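PDB 3LM7: putative 4-Hydroxy-2-oxoglutarate aldolase / 2-dehydro-3-deoxyphosphogluconate aldolase from Yersinia enterocolitica, which is probably an aldolase of the TIM-barrel class, built as a ring of parallel strands wrapped in helices. Local coordinates for residues A[33-38]-A[239-244]; A[48-53]-A[83-88]; A[174-179]-A[190-195]. All coordinates share one frame; numbering follows the deposited sequence.

Interaction 1. Residues A[33-38]-A[239-244]; sequences AAEGHV and TLLDIV
The carbonyl of Ala33 meets a methyl of Leu241 where the first helix of this TIM barrel ends and the last one runs past it. Helix 24-33 finishes in a Schellman motif, and the chain then turns through residues 34-37 before strand 38-43. Leu241, on helix 234-247, reaches this turn alone, and almost all of the surface that helix segment 239-244 buries here is its own. CG of Leu241 stands anti to the backbone N (chi1 -171°), and the forked end of the side chain is thereby carried against the turn. Ala33 O lies 3.5 Å from Leu241 CD2. The next carbonyl sits in the fork: Ala34 O is 3.5 Å from Leu241 CD2 and 3.6 Å from Leu241 CD1. That oxygen is not left to carbon contacts alone, because it also accepts the backbone N of His37 at 3.0 Å, closing a type I' beta turn. Glu35, with positive phi (57°), is where the chain leaves the helix. Its extended side chain crosses that of Leu241 at about a right angle and passes across the CD2 methyl, Glu35 CD coming closest, 3.6 Å from Leu241 CD2. Beyond the methyl, Glu35 OE1 forms a salt bridge with Lys245, one helical turn after Leu241, so the glutamate bridges the turn to the helix by both its stem and its charge. At His37 the ring meets the other Leu241 methyl at an oblique tilt. Its ND1 is hydrogen-bonded to Asn9 O, and Tyr11 packs edge-to-face with it, tying the ring to the N-terminal segment as well. The ring atom that comes nearest the leucine is CD2, with His37 CD2 4.0 Å from Leu241 CD1.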
ATOM      1  N   ALA A  33      13.486 -14.577  16.219  1.00 12.56           N
ATOM      2  CA  ALA A  33      12.589 -15.639  15.707  1.00 12.11           C
ATOM      3  C   ALA A  33      11.701 -15.099  14.589  1.00 12.94           C
ATOM      4  O   ALA A  33      11.362 -15.791  13.610  1.00 11.77           O
ATOM      5  CB  ALA A  33      11.780 -16.215  16.824  1.00 11.66           C
ATOM      6  N   ALA A  34      11.350 -13.821  14.701  1.00 11.01           N
ATOM      7  CA  ALA A  34      10.570 -13.196  13.611  1.00 11.13           C
ATOM      8  C   ALA A  34      11.407 -12.739  12.413  1.00 11.89           C
ATOM      9  O   ALA A  34      10.841 -12.157  11.445  1.00 11.87           O
ATOM     10  CB  ALA A  34       9.798 -11.954  14.205  1.00  8.74           C
ATOM     11  N   GLU A  35      12.738 -12.915  12.461  1.00 12.29           N
ATOM     12  CA  GLU A  35      13.615 -12.376  11.391  1.00 12.34           C
ATOM     13  C   GLU A  35      13.415 -10.857  11.271  1.00 13.24           C
ATOM     14  O   GLU A  35      13.452 -10.316  10.167  1.00 12.58           O
ATOM     15  CB  GLU A  35      13.364 -13.064  10.032  1.00 13.73           C
ATOM     16  CG  GLU A  35      13.799 -14.576  10.152  1.00 15.35           C
ATOM     17  CD  GLU A  35      13.533 -15.426   8.958  1.00 19.18           C
ATOM     18  OE1 GLU A  35      13.075 -14.954   7.894  1.00 18.74           O
ATOM     19  OE2 GLU A  35      13.801 -16.621   9.115  1.00 20.46           O
ATOM     20  N   GLY A  36      13.209 -10.213  12.427  1.00 12.70           N
ATOM     21  CA  GLY A  36      12.944  -8.784  12.486  1.00 12.84           C
ATOM     22  C   GLY A  36      11.540  -8.293  12.102  1.00 12.37           C
ATOM     23  O   GLY A  36      11.292  -7.095  12.268  1.00 11.65           O
ATOM     24  N   HIS A  37      10.655  -9.164  11.593  1.00  9.90           N
ATOM     25  CA  HIS A  37       9.308  -8.730  11.121  1.00  9.99           C
ATOM     26  C   HIS A  37       8.284  -8.700  12.289  1.00 10.03           C
ATOM     27  O   HIS A  37       7.204  -9.332  12.246  1.00  9.81           O
ATOM     28  CB  HIS A  37       8.788  -9.617   9.969  1.00 10.81           C
ATOM     29  CG  HIS A  37       9.737  -9.692   8.822  1.00 12.51           C
ATOM     30  ND1 HIS A  37      10.080  -8.590   8.059  1.00 10.40           N
ATOM     31  CD2 HIS A  37      10.448 -10.738   8.325  1.00 12.56           C
ATOM     32  CE1 HIS A  37      10.964  -8.958   7.139  1.00 12.06           C
ATOM     33  NE2 HIS A  37      11.217 -10.246   7.299  1.00  9.34           N
ATOM     34  N   VAL A  38       8.630  -7.899  13.290  1.00  8.27           N
ATOM     35  CA  VAL A  38       7.902  -7.864  14.537  1.00  8.18           C
ATOM     36  C   VAL A  38       8.110  -6.515  15.197  1.00  8.67           C
ATOM     37  O   VAL A  38       9.125  -5.848  15.015  1.00  8.31           O
ATOM     38  CB  VAL A  38       8.325  -9.026  15.472  1.00  8.44           C
ATOM     39  CG1 VAL A  38       9.849  -8.868  15.977  1.00  5.82           C
ATOM     40  CG2 VAL A  38       7.398  -9.197  16.629  1.00  8.15           C
ATOM     41  N   THR A 239       6.333 -19.926  14.221  1.00 11.88           N
ATOM     42  CA  THR A 239       5.176 -20.556  13.587  1.00 12.25           C
ATOM     43  C   THR A 239       4.340 -19.437  12.894  1.00 12.09           C
ATOM     44  O   THR A 239       3.836 -19.589  11.762  1.00 11.68           O
ATOM     45  CB  THR A 239       4.280 -21.285  14.656  1.00 12.98           C
ATOM     46  OG1 THR A 239       5.032 -22.355  15.235  1.00 14.10           O
ATOM     47  CG2 THR A 239       3.010 -21.853  14.062  1.00 12.30           C
ATOM     48  N   LEU A 240       4.190 -18.310  13.591  1.00 11.96           N
ATOM     49  CA  LEU A 240       3.523 -17.138  12.973  1.00 10.52           C
ATOM     50  C   LEU A 240       4.236 -16.616  11.739  1.00 11.06           C
ATOM     51  O   LEU A 240       3.621 -16.438  10.675  1.00 12.03           O
ATOM     52  CB  LEU A 240       3.366 -16.006  14.003  1.00 10.41           C
ATOM     53  CG  LEU A 240       2.412 -16.400  15.123  1.00  8.99           C
ATOM     54  CD1 LEU A 240       2.570 -15.409  16.365  1.00 15.38           C
ATOM     55  CD2 LEU A 240       0.922 -16.543  14.699  1.00 11.36           C
ATOM     56  N   LEU A 241       5.543 -16.347  11.868  1.00 11.69           N
ATOM     57  CA  LEU A 241       6.335 -15.976  10.692  1.00 11.72           C
ATOM     58  C   LEU A 241       6.100 -16.917   9.486  1.00 12.14           C
ATOM     59  O   LEU A 241       5.865 -16.456   8.344  1.00 13.47           O
ATOM     60  CB  LEU A 241       7.835 -15.945  11.045  1.00  9.89           C
ATOM     61  CG  LEU A 241       8.714 -15.348   9.934  1.00 14.47           C
ATOM     62  CD1 LEU A 241       8.303 -13.890   9.496  1.00 10.79           C
ATOM     63  CD2 LEU A 241      10.224 -15.462  10.329  1.00 12.35           C
ATOM     64  N   ASP A 242       6.226 -18.243   9.706  1.00 12.82           N
ATOM     65  CA  ASP A 242       6.032 -19.179   8.622  1.00 11.31           C
ATOM     66  C   ASP A 242       4.645 -19.015   7.953  1.00 11.87           C
ATOM     67  O   ASP A 242       4.540 -19.120   6.724  1.00 11.60           O
ATOM     68  CB  ASP A 242       6.193 -20.632   9.107  1.00 12.10           C
ATOM     69  CG  ASP A 242       7.629 -20.991   9.447  1.00 17.64           C
ATOM     70  OD1 ASP A 242       8.520 -20.248   9.054  1.00 17.59           O
ATOM     71  OD2 ASP A 242       7.846 -22.002  10.163  1.00 21.74           O
ATOM     72  N   ILE A 243       3.580 -18.786   8.729  1.00 11.03           N
ATOM     73  CA  ILE A 243       2.260 -18.518   8.105  1.00 10.36           C
ATOM     74  C   ILE A 243       2.317 -17.227   7.255  1.00 10.51           C
ATOM     75  O   ILE A 243       1.828 -17.156   6.093  1.00  9.29           O
ATOM     76  CB  ILE A 243       1.148 -18.376   9.206  1.00 10.64           C
ATOM     77  CG1 ILE A 243       0.948 -19.741   9.895  1.00  9.88           C
ATOM     78  CG2 ILE A 243      -0.192 -17.874   8.595  1.00 11.66           C
ATOM     79  CD1 ILE A 243       0.103 -19.659  11.182  1.00 11.36           C
ATOM     80  N   VAL A 244       2.935 -16.192   7.824  1.00 10.17           N
ATOM     81  CA  VAL A 244       3.048 -14.924   7.097  1.00 10.09           C
ATOM     82  C   VAL A 244       3.760 -15.181   5.732  1.00 12.06           C
ATOM     83  O   VAL A 244       3.271 -14.775   4.652  1.00 10.10           O
ATOM     84  CB  VAL A 244       3.805 -13.887   7.919  1.00 10.19           C
ATOM     85  CG1 VAL A 244       4.121 -12.647   7.048  1.00  9.82           C
ATOM     86  CG2 VAL A 244       2.938 -13.486   9.242  1.00  7.80           C
TER

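Interaction 2. Residues A[48-53]-A[83-88]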
ATOM      1  N   PRO A  48       6.588   3.385  36.939  1.00 21.28           N
ATOM      2  CA  PRO A  48       5.961   4.335  37.866  1.00 22.18           C
ATOM      3  C   PRO A  48       5.853   5.737  37.316  1.00 22.66           C
ATOM      4  O   PRO A  48       5.014   6.497  37.770  1.00 24.46           O
ATOM      5  CB  PRO A  48       6.909   4.316  39.084  1.00 21.38           C
ATOM      6  CG  PRO A  48       8.198   3.869  38.552  1.00 23.18           C
ATOM      7  CD  PRO A  48       7.814   2.809  37.520  1.00 22.01           C
ATOM      8  N   ASP A  49       6.707   6.097  36.364  1.00 21.89           N
ATOM      9  CA  ASP A  49       6.625   7.420  35.758  1.00 22.69           C
ATOM     10  C   ASP A  49       7.140   7.406  34.324  1.00 20.80           C
ATOM     11  O   ASP A  49       7.749   6.420  33.875  1.00 19.10           O
ATOM     12  CB  ASP A  49       7.484   8.440  36.571  1.00 23.03           C
ATOM     13  CG  ASP A  49       8.876   7.921  36.883  1.00 25.26           C
ATOM     14  OD1 ASP A  49       9.646   7.505  35.994  1.00 23.65           O
ATOM     15  OD2 ASP A  49       9.260   7.926  38.067  1.00 32.77           O
ATOM     16  N   VAL A  50       6.986   8.552  33.659  1.00 19.97           N
ATOM     17  CA  VAL A  50       7.499   8.736  32.295  1.00 18.70           C
ATOM     18  C   VAL A  50       9.005   8.509  32.136  1.00 19.05           C
ATOM     19  O   VAL A  50       9.462   7.743  31.249  1.00 17.12           O
ATOM     20  CB  VAL A  50       7.018  10.104  31.660  1.00 19.24           C
ATOM     21  CG1 VAL A  50       7.640  10.281  30.284  1.00 15.83           C
ATOM     22  CG2 VAL A  50       5.496  10.163  31.564  1.00 18.15           C
ATOM     23  N   ASP A  51       9.809   9.117  33.017  1.00 18.75           N
ATOM     24  CA  ASP A  51      11.260   8.990  32.859  1.00 19.56           C
ATOM     25  C   ASP A  51      11.769   7.551  32.896  1.00 18.37           C
ATOM     26  O   ASP A  51      12.592   7.174  32.060  1.00 17.70           O
ATOM     27  CB  ASP A  51      12.009   9.805  33.914  1.00 20.10           C
ATOM     28  CG  ASP A  51      11.874  11.283  33.693  1.00 25.29           C
ATOM     29  OD1 ASP A  51      11.849  11.702  32.503  1.00 25.20           O
ATOM     30  OD2 ASP A  51      11.847  12.003  34.725  1.00 27.32           O
ATOM     31  N   SER A  52      11.241   6.762  33.837  1.00 18.90           N
ATOM     32  CA  SER A  52      11.649   5.361  33.984  1.00 18.98           C
ATOM     33  C   SER A  52      11.190   4.535  32.809  1.00 15.90           C
ATOM     34  O   SER A  52      11.954   3.711  32.315  1.00 15.79           O
ATOM     35  CB  SER A  52      11.132   4.742  35.289  1.00 19.50           C
ATOM     36  OG  SER A  52       9.724   4.915  35.433  1.00 25.41           O
ATOM     37  N   ALA A  53       9.950   4.740  32.363  1.00 14.24           N
ATOM     38  CA  ALA A  53       9.475   4.066  31.140  1.00 14.66           C
ATOM     39  C   ALA A  53      10.375   4.408  29.918  1.00 13.71           C
ATOM     40  O   ALA A  53      10.766   3.521  29.155  1.00 15.00           O
ATOM     41  CB  ALA A  53       7.982   4.407  30.885  1.00 12.21           C
ATOM     42  N   VAL A  83       1.314   7.212  27.574  1.00  8.41           N
ATOM     43  CA  VAL A  83       1.822   6.703  26.273  1.00  7.30           C
ATOM     44  C   VAL A  83       2.219   7.838  25.331  1.00  8.58           C
ATOM     45  O   VAL A  83       3.275   7.778  24.695  1.00  9.45           O
ATOM     46  CB  VAL A  83       0.826   5.713  25.601  1.00  7.80           C
ATOM     47  CG1 VAL A  83       1.218   5.455  24.160  1.00  5.74           C
ATOM     48  CG2 VAL A  83       0.893   4.371  26.402  1.00  7.93           C
ATOM     49  N   SER A  84       1.432   8.919  25.285  1.00  7.79           N
ATOM     50  CA  SER A  84       1.798  10.028  24.421  1.00  8.48           C
ATOM     51  C   SER A  84       3.120  10.665  24.879  1.00  9.51           C
ATOM     52  O   SER A  84       3.945  11.055  24.057  1.00  8.35           O
ATOM     53  CB  SER A  84       0.713  11.134  24.417  1.00  8.33           C
ATOM     54  OG  SER A  84      -0.424  10.659  23.741  1.00 12.90           O
ATOM     55  N   GLN A  85       3.278  10.828  26.191  1.00  9.99           N
ATOM     56  CA  GLN A  85       4.521  11.404  26.683  1.00 11.10           C
ATOM     57  C   GLN A  85       5.723  10.497  26.526  1.00 11.18           C
ATOM     58  O   GLN A  85       6.821  10.966  26.149  1.00 11.87           O
ATOM     59  CB  GLN A  85       4.341  11.872  28.126  1.00 10.23           C
ATOM     60  CG  GLN A  85       3.223  12.937  28.237  1.00 17.71           C
ATOM     61  CD  GLN A  85       2.838  13.174  29.698  1.00 25.68           C
ATOM     62  OE1 GLN A  85       3.269  12.452  30.560  1.00 24.67           O
ATOM     63  NE2 GLN A  85       2.011  14.174  29.956  1.00 29.87           N
ATOM     64  N   ILE A  86       5.565   9.212  26.843  1.00 11.09           N
ATOM     65  CA  ILE A  86       6.636   8.263  26.615  1.00 10.16           C
ATOM     66  C   ILE A  86       7.053   8.264  25.136  1.00 10.90           C
ATOM     67  O   ILE A  86       8.261   8.307  24.793  1.00 10.39           O
ATOM     68  CB  ILE A  86       6.207   6.862  26.987  1.00 10.52           C
ATOM     69  CG1 ILE A  86       6.023   6.739  28.490  1.00 10.54           C
ATOM     70  CG2 ILE A  86       7.229   5.794  26.492  1.00  8.15           C
ATOM     71  CD1 ILE A  86       5.297   5.419  28.918  1.00 10.26           C
ATOM     72  N   SER A  87       6.067   8.193  24.245  1.00 10.47           N
ATOM     73  CA  SER A  87       6.356   8.034  22.778  1.00 10.43           C
ATOM     74  C   SER A  87       7.091   9.240  22.205  1.00  9.58           C
ATOM     75  O   SER A  87       7.939   9.090  21.352  1.00  9.82           O
ATOM     76  CB  SER A  87       5.063   7.711  21.994  1.00 11.31           C
ATOM     77  OG  SER A  87       4.474   6.494  22.482  1.00 10.57           O
ATOM     78  N   GLN A  88       6.755  10.440  22.671  1.00  9.35           N
ATOM     79  CA  GLN A  88       7.470  11.671  22.294  1.00  8.29           C
ATOM     80  C   GLN A  88       8.990  11.502  22.438  1.00  8.72           C
ATOM     81  O   GLN A  88       9.758  11.863  21.519  1.00  9.19           O
ATOM     82  CB  GLN A  88       7.036  12.845  23.200  1.00  8.38           C
ATOM     83  CG  GLN A  88       7.753  14.120  22.851  1.00 11.57           C
ATOM     84  CD  GLN A  88       7.258  15.288  23.592  1.00 14.72           C
ATOM     85  OE1 GLN A  88       6.719  15.161  24.675  1.00 16.46           O
ATOM     86  NE2 GLN A  88       7.379  16.445  22.995  1.00 19.73           N
TER
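Val50 and Ile86 mark the closest backbone approach of two neighbouring outer helices of the barrel, their CA atoms 5.8 Å apart. One partner is the first turn of helix 50-63, the other the middle of helix 80-90. Asp49 is the N-cap of the first helix: its OD1 accepts Ser52 N at 2.8 Å in a nearly straight bond (160°), met almost along the carboxylate C-O axis. This closes the exposed start of the helix next to the contact. The second helix has its own side-chain tie, for Val83 O takes both Ser87 N and Ser87 OG, which arrive from opposite faces of the carbonyl plane.

Across the interface four side chains make the contact. Val50 divides its methyls between two residues. With CG1 anti to the backbone N (chi1 177°), that branch points at Ile86 and comes 4.3 Å from Ile86 CG1. The other branch turns to Gln85, whose extended chain it crosses at about a right angle: Val50 CG2 lies 3.3 Å from Gln85 OE1 and 4.0 Å from Gln85 CB, so the amide oxygen of the glutamine lies against this methyl at the margin of the contact. One turn further on, Ala53 supplies only a methyl, yet the fit is snug, with Ala53 CB 3.5 Å from Ile86 CD1, tighter than usual van der Waals contact.

Val50 also rests on Met82 and Gln89, one turn before and one turn after Ile86 on helix 80-90. Ile86 touches Ser44 and Ala53 touches Tyr47, in the loop after strand 38-43. From the inner face of helix 80-90, Val83 and Ser87 pack on strands 68-71 and 94-95, while Ser84 bonds to Ser105 of helix 102-109.

Interaction 3. Residues A[174-179]-A[190-195]; sequences DEYRFV and LEPTGG
Leu190 packs on Val179 within a beta-alpha-beta unit of the barrel, in which helix 173-185 leads from strand 161-164 back to strand 189-192. The helix runs nearly antiparallel to the strand (164° between the axes of the two short segments), 10.7 Å from it, and apolar side chains fill the interval. Leu190 has its CG anti to the backbone N (chi1 -176°) and offers one methyl to each of two helix residues. Its CD1 lies 3.8 Å from Val179 CG1, the two side chains crossing at about a right angle, while its CD2 is 3.7 Å from Tyr176 CE1.

Glu191 alternates to the other face of the strand, away from the helix and into the barrel. There its carboxylate is held by several polar groups: OE1 bonds to His94, Asn117 and His219, and OE2 to Ser161.

Pro192 turns back toward the helix and takes the far end of the tyrosine. Pro192 CB lies 3.6 Å from Tyr176 CE1, and the tyrosine ring meets it obliquely. The phenol reaches past the proline to helix 201-211, where Tyr176 OH is hydrogen-bonded to Ile204 O, so the ring spans two helices over the strand. Beside that bonded hydroxyl, Pro192 CG sits 3.5 Å from Tyr176 OH.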
ATOM      1  N   ASP A 174     -17.787 -11.068  10.670  1.00 12.33           N
ATOM      2  CA  ASP A 174     -18.498 -10.226   9.710  1.00 12.38           C
ATOM      3  C   ASP A 174     -18.183  -8.744   9.927  1.00 10.75           C
ATOM      4  O   ASP A 174     -18.027  -7.989   8.925  1.00  7.55           O
ATOM      5  CB  ASP A 174     -19.992 -10.465   9.797  1.00 13.59           C
ATOM      6  CG  ASP A 174     -20.363 -11.831   9.282  1.00 20.73           C
ATOM      7  OD1 ASP A 174     -19.550 -12.404   8.501  1.00 22.67           O
ATOM      8  OD2 ASP A 174     -21.439 -12.285   9.660  1.00 25.18           O
ATOM      9  N   GLU A 175     -18.121  -8.310  11.198  1.00  9.31           N
ATOM     10  CA  GLU A 175     -17.714  -6.893  11.436  1.00  8.82           C
ATOM     11  C   GLU A 175     -16.283  -6.586  11.000  1.00  8.45           C
ATOM     12  O   GLU A 175     -16.007  -5.530  10.428  1.00  6.14           O
ATOM     13  CB  GLU A 175     -17.873  -6.477  12.895  1.00  8.41           C
ATOM     14  CG  GLU A 175     -19.373  -6.397  13.343  1.00  9.67           C
ATOM     15  CD  GLU A 175     -19.477  -6.167  14.836  1.00 12.57           C
ATOM     16  OE1 GLU A 175     -19.188  -5.042  15.257  1.00 12.54           O
ATOM     17  OE2 GLU A 175     -19.813  -7.106  15.590  1.00 13.26           O
ATOM     18  N   TYR A 176     -15.383  -7.519  11.303  1.00  7.22           N
ATOM     19  CA  TYR A 176     -13.964  -7.391  10.978  1.00  7.49           C
ATOM     20  C   TYR A 176     -13.809  -7.300   9.465  1.00  8.30           C
ATOM     21  O   TYR A 176     -13.043  -6.445   8.974  1.00  6.44           O
ATOM     22  CB  TYR A 176     -13.174  -8.548  11.588  1.00  7.58           C
ATOM     23  CG  TYR A 176     -11.744  -8.671  11.136  1.00  8.16           C
ATOM     24  CD1 TYR A 176     -10.811  -7.641  11.391  1.00  6.69           C
ATOM     25  CD2 TYR A 176     -11.314  -9.820  10.505  1.00  8.13           C
ATOM     26  CE1 TYR A 176      -9.494  -7.739  10.988  1.00  8.16           C
ATOM     27  CE2 TYR A 176      -9.927  -9.970  10.085  1.00  7.66           C
ATOM     28  CZ  TYR A 176      -9.054  -8.917  10.315  1.00  7.86           C
ATOM     29  OH  TYR A 176      -7.731  -8.999   9.945  1.00  8.40           O
ATOM     30  N   ARG A 177     -14.544  -8.130   8.735  1.00  6.66           N
ATOM     31  CA  ARG A 177     -14.351  -8.196   7.316  1.00  8.44           C
ATOM     32  C   ARG A 177     -14.738  -6.830   6.696  1.00  8.06           C
ATOM     33  O   ARG A 177     -14.092  -6.314   5.774  1.00  8.92           O
ATOM     34  CB  ARG A 177     -15.208  -9.337   6.712  1.00  8.14           C
ATOM     35  CG  ARG A 177     -14.912  -9.488   5.172  1.00 14.86           C
ATOM     36  CD  ARG A 177     -15.698 -10.662   4.504  1.00 24.10           C
ATOM     37  NE  ARG A 177     -15.781 -11.851   5.378  1.00 29.83           N
ATOM     38  CZ  ARG A 177     -16.844 -12.177   6.139  1.00 33.77           C
ATOM     39  NH1 ARG A 177     -18.006 -11.431   6.164  1.00 31.59           N
ATOM     40  NH2 ARG A 177     -16.755 -13.271   6.883  1.00 35.32           N
ATOM     41  N   PHE A 178     -15.842  -6.293   7.198  1.00  6.53           N
ATOM     42  CA  PHE A 178     -16.317  -4.998   6.741  1.00  7.25           C
ATOM     43  C   PHE A 178     -15.252  -3.945   6.999  1.00  6.66           C
ATOM     44  O   PHE A 178     -15.018  -3.103   6.131  1.00  9.51           O
ATOM     45  CB  PHE A 178     -17.632  -4.623   7.454  1.00  7.10           C
ATOM     46  CG  PHE A 178     -18.294  -3.391   6.860  1.00  7.55           C
ATOM     47  CD1 PHE A 178     -19.323  -3.505   5.954  1.00 11.68           C
ATOM     48  CD2 PHE A 178     -17.851  -2.103   7.227  1.00  8.31           C
ATOM     49  CE1 PHE A 178     -19.914  -2.311   5.401  1.00 12.79           C
ATOM     50  CE2 PHE A 178     -18.463  -0.933   6.687  1.00 11.11           C
ATOM     51  CZ  PHE A 178     -19.483  -1.038   5.791  1.00 11.22           C
ATOM     52  N   VAL A 179     -14.693  -3.924   8.191  1.00  6.20           N
ATOM     53  CA  VAL A 179     -13.634  -2.927   8.541  1.00  4.68           C
ATOM     54  C   VAL A 179     -12.442  -3.066   7.586  1.00  4.69           C
ATOM     55  O   VAL A 179     -11.876  -2.048   7.136  1.00  5.34           O
ATOM     56  CB  VAL A 179     -13.200  -3.092   9.998  1.00  5.44           C
ATOM     57  CG1 VAL A 179     -11.944  -2.291  10.362  1.00  2.80           C
ATOM     58  CG2 VAL A 179     -14.396  -2.624  10.979  1.00  4.99           C
ATOM     59  N   LEU A 190      -4.593  -1.734   9.312  1.00  5.29           N
ATOM     60  CA  LEU A 190      -5.459  -2.441  10.239  1.00  5.47           C
ATOM     61  C   LEU A 190      -4.681  -3.353  11.190  1.00  5.92           C
ATOM     62  O   LEU A 190      -3.760  -4.089  10.748  1.00  5.70           O
ATOM     63  CB  LEU A 190      -6.435  -3.312   9.407  1.00  4.25           C
ATOM     64  CG  LEU A 190      -7.548  -4.119  10.145  1.00  6.81           C
ATOM     65  CD1 LEU A 190      -8.356  -3.242  11.131  1.00  7.62           C
ATOM     66  CD2 LEU A 190      -8.522  -4.731   9.077  1.00  2.73           C
ATOM     67  N   GLU A 191      -5.074  -3.338  12.481  1.00  4.73           N
ATOM     68  CA  GLU A 191      -4.395  -4.119  13.496  1.00  5.35           C
ATOM     69  C   GLU A 191      -5.420  -4.959  14.240  1.00  6.49           C
ATOM     70  O   GLU A 191      -5.974  -4.519  15.276  1.00  6.93           O
ATOM     71  CB  GLU A 191      -3.631  -3.174  14.463  1.00  4.81           C
ATOM     72  CG  GLU A 191      -2.810  -2.095  13.710  1.00  6.79           C
ATOM     73  CD  GLU A 191      -1.778  -1.424  14.573  1.00  5.79           C
ATOM     74  OE1 GLU A 191      -1.520  -1.924  15.698  1.00  6.69           O
ATOM     75  OE2 GLU A 191      -1.132  -0.489  14.084  1.00  8.00           O
ATOM     76  N   PRO A 192      -5.736  -6.161  13.714  1.00  6.49           N
ATOM     77  CA  PRO A 192      -6.701  -6.998  14.444  1.00  7.38           C
ATOM     78  C   PRO A 192      -6.130  -7.463  15.775  1.00  6.84           C
ATOM     79  O   PRO A 192      -4.941  -7.848  15.850  1.00  5.44           O
ATOM     80  CB  PRO A 192      -6.914  -8.213  13.521  1.00  6.99           C
ATOM     81  CG  PRO A 192      -5.682  -8.242  12.656  1.00  8.57           C
ATOM     82  CD  PRO A 192      -5.217  -6.821  12.495  1.00  8.29           C
ATOM     83  N   THR A 193      -6.934  -7.399  16.839  1.00  7.34           N
ATOM     84  CA  THR A 193      -6.370  -7.655  18.186  1.00  9.07           C
ATOM     85  C   THR A 193      -7.486  -8.299  19.015  1.00  9.90           C
ATOM     86  O   THR A 193      -8.645  -7.798  19.022  1.00  8.40           O
ATOM     87  CB  THR A 193      -5.992  -6.356  18.948  1.00  7.94           C
ATOM     88  OG1 THR A 193      -5.100  -5.532  18.184  1.00 10.32           O
ATOM     89  CG2 THR A 193      -5.317  -6.625  20.286  1.00  7.36           C
ATOM     90  N   GLY A 194      -7.109  -9.346  19.773  1.00 10.59           N
ATOM     91  CA  GLY A 194      -7.996  -9.937  20.767  1.00 10.21           C
ATOM     92  C   GLY A 194      -8.391 -11.339  20.400  1.00 10.93           C
ATOM     93  O   GLY A 194      -9.151 -11.550  19.461  1.00 11.92           O
ATOM     94  N   GLY A 195      -7.837 -12.311  21.110  1.00 10.53           N
ATOM     95  CA  GLY A 195      -8.235 -13.719  20.897  1.00 11.87           C
ATOM     96  C   GLY A 195      -7.578 -14.395  19.701  1.00 11.22           C
ATOM     97  O   GLY A 195      -8.057 -15.442  19.247  1.00 12.57           O
TER

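Overall arrangement
The three contacts are spread round one barrel and do not touch. Interaction 1 closes the ring along the chain: its segments lie 201 residues apart, joining the loop after helix 24-33 to helix 234-247, and the other two are nested between them. Interaction 2 links the successive helices 50-63 and 80-90, and interaction 3 follows later, between helix 173-185 and strand 189-192. Interactions 2 and 3 lie on opposite sides of the chain's centre, their centres about 29 Å apart; the centres of interactions 1 and 3 are about 20 Å apart. The three thus represent end-to-start, helix-to-helix and helix-to-strand packing in different sectors of the parallel-stranded barrel.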